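Local coordinates for protein 3-carboxy-cis,cis-muconate cycloisomerase (Acinetobacter calcoaceticus, PDB 1Q5N) that is a tetrameric, mostly helical enzyme of the lyase family, named a cycloisomerase, built around bundles of long helices, at residues T18-D23 / I119-D124; I128-V133 / D182-I187; Q134-T139 / S175-D180. All coordinates share one frame; numbering follows the deposited sequence.

How the contacts relate
From the N terminus, the short helix 15-20 meets helix 110-146 first: contact 1 closes a loop of 95 intervening residues, mostly helical, and sets the N-terminal region against the long helix. Further along that same helix lie contacts 2 and 3, where it pairs with helix 166-191. Contact 3 is nested inside the loop closed by contact 2, as in a helical hairpin whose connection carries the small antiparallel sheet of strands 151-156, 159-161 and 163-165. Contact 1 is complete before either opens. Ile20 CD1 touches Ile128 CD1 at 3.9 Å, joining contacts 1 and 2, while Val133 CG1 lies 3.7 Å from Phe177 O, joining contacts 2 and 3.

Contact 1. Residues T18-D23 / I119-D124; sequences TEIFSD and ILQCRD
Ile20, in the last turn of helix 15-20, meets Gln121 and Asp124 on the long helix 110-146. Its two branches divide the work: Ile20 CG2 lies 3.8 Å from Gln121 CB, while Ile20 CD1 reaches 3.6 Å from Asp124 CB, so a branched apolar residue fits against the carbon part of two polar ones. The carboxylate of Asp124 is turned to Tyr29 through OD2. The carbonyl of Ile20 lies near the helix end and accepts a hydrogen bond from the Gln121 amide, Gln121 NE2 to Ile20 O 2.9 Å, the donor tilted 19° from the carbonyl plane. Phe21, where the chain leaves helical geometry, brings its ring obliquely to that amide, with Phe21 CD1 3.6 Å from Gln121 NE2 and the two planes 48° apart; Phe335 meets the same ring. The Phe21 carbonyl accepts from a water, which in turn accepts from Gln121 NE2 at 3.1 Å. Ser22 then N-caps helix 23-43, its OG also donating to Glu19 O. The extended chain of Gln121 thus carries one NH2 group to two acceptors, the Ile20 carbonyl and the water, which fixes the rotation of a buried amide and satisfies a carbonyl where the helix ends.

Contact 2. Residues I128-V133 / D182-I187; sequences IVQNQV and DRINAI
Gln130 holds CG anti to its own backbone nitrogen (chi1 174°) and runs on extended, which sends its amide across to Asn185; there CG lies beside the backbone nitrogen, and the end of the side chain comes back toward Gln130. The setting is an antiparallel pair, helix 110-146 with helix 166-191, in the helical bundle of this lyase-family enzyme; the axes of the two short segments run at 152° and are 10.9 Å apart at closest approach. That wide spacing suits long side chains. Ile184 points toward the partner helix and fills the middle: Ile184 CG2 lies 3.8 Å from Gln130 OE1, and Ile184 CD1 makes a looser apolar contact with Val129 CG1 at 4.3 Å. Beyond this pair, Val243 and Ile247 of helix 235-261 pack on Ile184, and Leu342 of helix 323-351 on Val129, so beta-branched residues face the interior of the bundle. Glutamine and asparagine suit the outer side, where Asn185 is exposed and two amides can pair. Lys188 donates to both Gln130 OE1 and Asn185 OD1, tying the amides together with a charged group. Elsewhere on helix 166-191, Arg183 forms salt bridges with Asp235 and Glu239 of the third subunit. The amide planes are steeply turned against each other, and Gln130 NE2 donates a hydrogen bond to Asn185 OD1 at 3.1 Å, coming from above the Asn185 carbonyl plane, 40° out of it.

Contact 3. Residues Q134-T139 / S175-D180; sequences QQCYET and SAFKRD
Tyr137 and Phe177 meet where two antiparallel helices of the bundle, 110-146 and 166-191, come close, the axes of the two short segments 8.8 Å apart. The tyrosine can be followed outward from its backbone. Tyr137 CB lies 4.0 Å from Phe177 CB. With CG anti to the backbone nitrogen (chi1 180°), the ring runs alongside Lys178, both side chains pointing the same way. CD1 comes near Lys178 N and CB, Tyr137 CE1 is 3.4 Å from Lys178 CB, and CZ keeps to that same methylene. At the tip, Tyr137 OH lies 3.5 Å from Lys178 CB and 4.0 Å from Lys178 CG, while Lys178 CA sits over one ring face toward its rim. Lysine suits this place because its CB, with CA, lies against the ring, while the rest of the chain runs past OH and NZ goes on to a salt bridge with Asp182. The small side chain of Cys136 is consistent with the close approach of the Phe177 ring to helix 110-146; Val251 and Met254 of helix 235-261 also pack on this phenylalanine. Cys136 SG makes an oblique sulfur-aromatic contact with the Phe177 ring, 4.8 Å from its centroid. Cys136 CB makes the closer CH-pi approach, 3.8 Å from the centroid of the Phe177 ring and 18° off the normal, nearest to CE2 and CZ.

Contact 1. Residues T18-D23 / I119-D124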
# COMPACT_ATOMS: atom_id res chain seq x y z
N THR A 18 22.66 3.03 7.52
CA THR A 18 21.99 3.50 8.73
C THR A 18 22.69 4.75 9.33
O THR A 18 22.05 5.66 9.88
CB THR A 18 21.95 2.36 9.79
OG1 THR A 18 21.05 1.36 9.33
CG2 THR A 18 21.43 2.84 11.14
N GLU A 19 24.02 4.78 9.23
CA GLU A 19 24.79 5.90 9.74
C GLU A 19 24.52 7.13 8.88
O GLU A 19 24.38 8.23 9.42
CB GLU A 19 26.28 5.58 9.73
CG GLU A 19 27.02 6.01 11.00
CD GLU A 19 28.49 5.53 11.00
OE1 GLU A 19 28.74 4.27 11.10
OE2 GLU A 19 29.38 6.45 10.91
N ILE A 20 24.45 6.96 7.56
CA ILE A 20 24.20 8.10 6.70
C ILE A 20 22.87 8.79 7.05
O ILE A 20 22.75 10.02 6.91
CB ILE A 20 24.23 7.70 5.20
CG1 ILE A 20 25.68 7.47 4.77
CG2 ILE A 20 23.61 8.78 4.30
CD1 ILE A 20 25.80 6.78 3.43
N PHE A 21 21.89 8.01 7.52
CA PHE A 21 20.56 8.53 7.89
C PHE A 21 20.32 8.75 9.36
O PHE A 21 19.19 9.00 9.79
CB PHE A 21 19.45 7.63 7.30
CG PHE A 21 19.32 7.75 5.78
CD1 PHE A 21 18.70 8.87 5.20
CD2 PHE A 21 19.89 6.80 4.92
CE1 PHE A 21 18.64 9.04 3.78
CE2 PHE A 21 19.84 6.95 3.49
CZ PHE A 21 19.22 8.07 2.93
N SER A 22 21.37 8.68 10.16
CA SER A 22 21.23 8.92 11.60
C SER A 22 21.06 10.46 11.87
O SER A 22 21.37 11.29 11.01
CB SER A 22 22.49 8.41 12.30
OG SER A 22 23.61 9.25 12.00
N ASP A 23 20.55 10.82 13.05
CA ASP A 23 20.35 12.22 13.37
C ASP A 23 21.64 13.03 13.22
O ASP A 23 21.66 14.15 12.66
CB ASP A 23 19.83 12.37 14.80
CG ASP A 23 18.39 11.87 14.95
OD1 ASP A 23 17.65 11.80 13.95
OD2 ASP A 23 17.99 11.55 16.09
N ILE A 119 19.42 15.00 -0.55
CA ILE A 119 20.14 14.58 -1.75
C ILE A 119 21.62 14.21 -1.46
O ILE A 119 22.19 13.29 -2.10
CB ILE A 119 20.08 15.66 -2.82
CG1 ILE A 119 18.63 15.78 -3.33
CG2 ILE A 119 21.05 15.34 -3.95
CD1 ILE A 119 18.05 14.47 -3.86
N LEU A 120 22.24 14.89 -0.50
CA LEU A 120 23.62 14.54 -0.16
C LEU A 120 23.61 13.14 0.46
O LEU A 120 24.48 12.32 0.15
CB LEU A 120 24.26 15.55 0.81
CG LEU A 120 24.53 16.95 0.20
CD1 LEU A 120 25.10 17.88 1.25
CD2 LEU A 120 25.48 16.82 -0.98
N GLN A 121 22.63 12.87 1.33
CA GLN A 121 22.52 11.55 1.92
C GLN A 121 22.28 10.50 0.81
O GLN A 121 22.92 9.46 0.80
CB GLN A 121 21.37 11.51 2.93
CG GLN A 121 21.64 12.21 4.26
CD GLN A 121 20.40 12.23 5.14
OE1 GLN A 121 19.34 12.65 4.69
NE2 GLN A 121 20.51 11.76 6.40
N CYS A 122 21.36 10.77 -0.11
CA CYS A 122 21.06 9.85 -1.18
C CYS A 122 22.30 9.60 -2.04
O CYS A 122 22.49 8.48 -2.55
CB CYS A 122 19.93 10.42 -2.08
SG CYS A 122 18.27 10.43 -1.31
N ARG A 123 23.12 10.63 -2.24
CA ARG A 123 24.29 10.42 -3.05
C ARG A 123 25.20 9.40 -2.39
O ARG A 123 25.69 8.48 -3.04
CB ARG A 123 25.07 11.72 -3.29
CG ARG A 123 26.28 11.49 -4.20
CD ARG A 123 26.96 12.80 -4.62
NE ARG A 123 27.39 13.63 -3.48
CZ ARG A 123 27.82 14.90 -3.60
NH1 ARG A 123 27.88 15.49 -4.81
NH2 ARG A 123 28.19 15.57 -2.51
N ASP A 124 25.41 9.55 -1.09
CA ASP A 124 26.30 8.65 -0.41
C ASP A 124 25.74 7.23 -0.24
O ASP A 124 26.48 6.25 -0.37
CB ASP A 124 26.69 9.23 0.96
CG ASP A 124 27.70 10.41 0.86
OD1 ASP A 124 28.29 10.60 -0.23
OD2 ASP A 124 27.89 11.15 1.85
O HOH W 1 17.78 11.09 7.76

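Contact 2. Residues I128-V133 / D182-I187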
# COMPACT_ATOMS: atom_id res chain seq x y z
N ILE A 128 27.01 3.30 -1.91
CA ILE A 128 27.09 2.03 -1.20
C ILE A 128 26.17 0.98 -1.84
O ILE A 128 26.62 -0.14 -2.09
CB ILE A 128 26.70 2.18 0.27
CG1 ILE A 128 27.80 2.95 0.99
CG2 ILE A 128 26.52 0.79 0.94
CD1 ILE A 128 27.36 3.36 2.36
N VAL A 129 24.91 1.32 -2.13
CA VAL A 129 23.98 0.36 -2.72
C VAL A 129 24.49 -0.09 -4.08
O VAL A 129 24.43 -1.28 -4.42
CB VAL A 129 22.54 0.96 -2.87
CG1 VAL A 129 21.73 0.17 -3.87
CG2 VAL A 129 21.86 0.96 -1.53
N GLN A 130 25.03 0.85 -4.85
CA GLN A 130 25.52 0.50 -6.18
C GLN A 130 26.69 -0.48 -6.04
O GLN A 130 26.80 -1.47 -6.78
CB GLN A 130 25.98 1.75 -6.94
CG GLN A 130 26.63 1.40 -8.26
CD GLN A 130 26.71 2.57 -9.21
OE1 GLN A 130 26.75 3.74 -8.79
NE2 GLN A 130 26.75 2.27 -10.51
N ASN A 131 27.57 -0.22 -5.10
CA ASN A 131 28.67 -1.13 -4.95
C ASN A 131 28.17 -2.52 -4.49
O ASN A 131 28.71 -3.53 -4.91
CB ASN A 131 29.69 -0.56 -3.97
CG ASN A 131 30.92 -1.44 -3.88
OD1 ASN A 131 31.28 -1.89 -2.78
ND2 ASN A 131 31.55 -1.74 -5.04
N GLN A 132 27.14 -2.58 -3.65
CA GLN A 132 26.60 -3.88 -3.22
C GLN A 132 26.02 -4.60 -4.44
O GLN A 132 26.25 -5.78 -4.63
CB GLN A 132 25.51 -3.71 -2.20
CG GLN A 132 25.98 -3.14 -0.89
CD GLN A 132 24.79 -2.92 0.05
OE1 GLN A 132 23.92 -2.12 -0.25
NE2 GLN A 132 24.76 -3.63 1.18
N VAL A 133 25.31 -3.89 -5.30
CA VAL A 133 24.74 -4.55 -6.47
C VAL A 133 25.84 -5.09 -7.39
O VAL A 133 25.71 -6.18 -7.96
CB VAL A 133 23.84 -3.60 -7.25
CG1 VAL A 133 23.45 -4.23 -8.57
CG2 VAL A 133 22.62 -3.27 -6.40
N ASP A 182 22.21 -0.59 -14.55
CA ASP A 182 21.90 0.35 -15.59
C ASP A 182 20.91 1.42 -15.09
O ASP A 182 21.03 2.62 -15.41
CB ASP A 182 21.28 -0.35 -16.80
CG ASP A 182 22.28 -1.26 -17.57
OD1 ASP A 182 23.52 -1.15 -17.38
OD2 ASP A 182 21.80 -2.07 -18.40
N ARG A 183 19.90 0.98 -14.33
CA ARG A 183 18.91 1.91 -13.81
C ARG A 183 19.54 2.94 -12.89
O ARG A 183 19.24 4.13 -12.98
CB ARG A 183 17.83 1.17 -13.05
CG ARG A 183 16.87 0.43 -13.94
CD ARG A 183 15.87 -0.37 -13.09
NE ARG A 183 15.07 -1.20 -13.98
CZ ARG A 183 15.11 -2.53 -13.99
NH1 ARG A 183 15.89 -3.19 -13.13
NH2 ARG A 183 14.37 -3.19 -14.87
N ILE A 184 20.42 2.48 -12.01
CA ILE A 184 21.10 3.37 -11.08
C ILE A 184 21.92 4.43 -11.87
O ILE A 184 21.81 5.62 -11.59
CB ILE A 184 22.03 2.59 -10.13
CG1 ILE A 184 21.18 1.84 -9.10
CG2 ILE A 184 23.04 3.54 -9.48
CD1 ILE A 184 21.95 1.04 -8.10
N ASN A 185 22.70 4.00 -12.87
CA ASN A 185 23.50 4.96 -13.60
C ASN A 185 22.66 5.94 -14.38
O ASN A 185 23.02 7.10 -14.47
CB ASN A 185 24.50 4.25 -14.55
CG ASN A 185 25.68 3.63 -13.79
OD1 ASN A 185 26.24 4.25 -12.86
ND2 ASN A 185 26.04 2.41 -14.17
N ALA A 186 21.55 5.47 -14.94
CA ALA A 186 20.69 6.34 -15.73
C ALA A 186 19.94 7.44 -14.98
O ALA A 186 19.55 8.40 -15.59
CB ALA A 186 19.69 5.50 -16.49
N ILE A 187 19.73 7.33 -13.67
CA ILE A 187 18.98 8.38 -12.95
C ILE A 187 19.87 9.41 -12.27
O ILE A 187 19.41 10.49 -11.87
CB ILE A 187 18.06 7.77 -11.82
CG1 ILE A 187 18.92 7.20 -10.68
CG2 ILE A 187 17.17 6.71 -12.38
CD1 ILE A 187 18.09 6.86 -9.46

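Contact 3. Residues Q134-T139 / S175-D180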
# COMPACT_ATOMS: atom_id res chain seq x y z
N GLN A 134 26.91 -4.30 -7.54
CA GLN A 134 28.05 -4.65 -8.36
C GLN A 134 28.67 -5.97 -7.82
O GLN A 134 28.98 -6.86 -8.60
CB GLN A 134 29.07 -3.50 -8.30
CG GLN A 134 30.31 -3.70 -9.12
CD GLN A 134 30.00 -3.79 -10.63
OE1 GLN A 134 29.38 -2.88 -11.20
NE2 GLN A 134 30.43 -4.88 -11.28
N GLN A 135 28.88 -6.09 -6.52
CA GLN A 135 29.43 -7.32 -5.97
C GLN A 135 28.46 -8.50 -6.13
O GLN A 135 28.91 -9.63 -6.39
CB GLN A 135 29.75 -7.17 -4.50
CG GLN A 135 30.85 -6.26 -4.24
CD GLN A 135 31.08 -6.17 -2.78
OE1 GLN A 135 31.71 -7.06 -2.19
NE2 GLN A 135 30.56 -5.11 -2.16
N CYS A 136 27.16 -8.25 -5.93
CA CYS A 136 26.16 -9.29 -6.11
C CYS A 136 26.24 -9.76 -7.56
O CYS A 136 26.23 -10.95 -7.82
CB CYS A 136 24.72 -8.78 -5.80
SG CYS A 136 24.38 -8.70 -4.04
N TYR A 137 26.31 -8.82 -8.51
CA TYR A 137 26.40 -9.16 -9.94
C TYR A 137 27.63 -10.06 -10.24
O TYR A 137 27.52 -11.13 -10.86
CB TYR A 137 26.48 -7.88 -10.73
CG TYR A 137 26.59 -8.05 -12.24
CD1 TYR A 137 25.72 -8.89 -12.93
CD2 TYR A 137 27.48 -7.26 -12.98
CE1 TYR A 137 25.70 -8.92 -14.29
CE2 TYR A 137 27.47 -7.27 -14.37
CZ TYR A 137 26.58 -8.10 -15.02
OH TYR A 137 26.51 -8.05 -16.40
N GLU A 138 28.80 -9.61 -9.80
CA GLU A 138 30.06 -10.32 -10.00
C GLU A 138 29.98 -11.71 -9.43
O GLU A 138 30.29 -12.69 -10.14
CB GLU A 138 31.22 -9.56 -9.35
CG GLU A 138 31.65 -8.44 -10.27
CD GLU A 138 32.69 -7.52 -9.66
OE1 GLU A 138 33.04 -7.66 -8.45
OE2 GLU A 138 33.15 -6.64 -10.41
N THR A 139 29.60 -11.79 -8.16
CA THR A 139 29.46 -13.07 -7.51
C THR A 139 28.40 -13.96 -8.25
O THR A 139 28.65 -15.14 -8.50
CB THR A 139 29.10 -12.87 -6.05
OG1 THR A 139 30.06 -11.99 -5.46
CG2 THR A 139 29.08 -14.18 -5.30
N SER A 175 21.68 -11.25 -14.60
CA SER A 175 21.18 -10.31 -15.59
C SER A 175 20.20 -9.29 -14.93
O SER A 175 20.13 -8.13 -15.36
CB SER A 175 20.49 -11.12 -16.71
OG SER A 175 20.03 -10.31 -17.76
N ALA A 176 19.46 -9.70 -13.89
CA ALA A 176 18.55 -8.79 -13.23
C ALA A 176 19.42 -7.73 -12.49
O ALA A 176 19.11 -6.53 -12.49
CB ALA A 176 17.65 -9.54 -12.25
N PHE A 177 20.50 -8.17 -11.86
CA PHE A 177 21.35 -7.21 -11.19
C PHE A 177 21.98 -6.22 -12.21
O PHE A 177 22.12 -5.02 -11.92
CB PHE A 177 22.46 -7.91 -10.41
CG PHE A 177 21.99 -8.53 -9.15
CD1 PHE A 177 21.26 -7.77 -8.22
CD2 PHE A 177 22.34 -9.83 -8.83
CE1 PHE A 177 20.90 -8.29 -6.95
CE2 PHE A 177 21.99 -10.37 -7.55
CZ PHE A 177 21.27 -9.58 -6.61
N LYS A 178 22.33 -6.72 -13.40
CA LYS A 178 22.91 -5.84 -14.38
C LYS A 178 21.89 -4.78 -14.80
O LYS A 178 22.24 -3.62 -14.94
CB LYS A 178 23.45 -6.67 -15.57
CG LYS A 178 22.92 -6.36 -16.91
CD LYS A 178 23.67 -5.27 -17.64
CE LYS A 178 22.88 -5.02 -18.94
NZ LYS A 178 23.39 -3.81 -19.71
N ARG A 179 20.62 -5.14 -14.96
CA ARG A 179 19.62 -4.11 -15.32
C ARG A 179 19.47 -3.07 -14.15
O ARG A 179 19.17 -1.89 -14.39
CB ARG A 179 18.27 -4.76 -15.67
CG ARG A 179 18.29 -5.51 -16.95
CD ARG A 179 16.88 -5.94 -17.34
NE ARG A 179 16.28 -6.93 -16.42
CZ ARG A 179 16.60 -8.23 -16.38
NH1 ARG A 179 17.52 -8.73 -17.19
NH2 ARG A 179 15.96 -9.06 -15.56
N ASP A 180 19.71 -3.50 -12.92
CA ASP A 180 19.66 -2.58 -11.80
C ASP A 180 20.83 -1.59 -11.86
O ASP A 180 20.68 -0.41 -11.54
CB ASP A 180 19.73 -3.33 -10.47
CG ASP A 180 18.46 -4.11 -10.18
OD1 ASP A 180 17.38 -3.69 -10.66
OD2 ASP A 180 18.56 -5.13 -9.46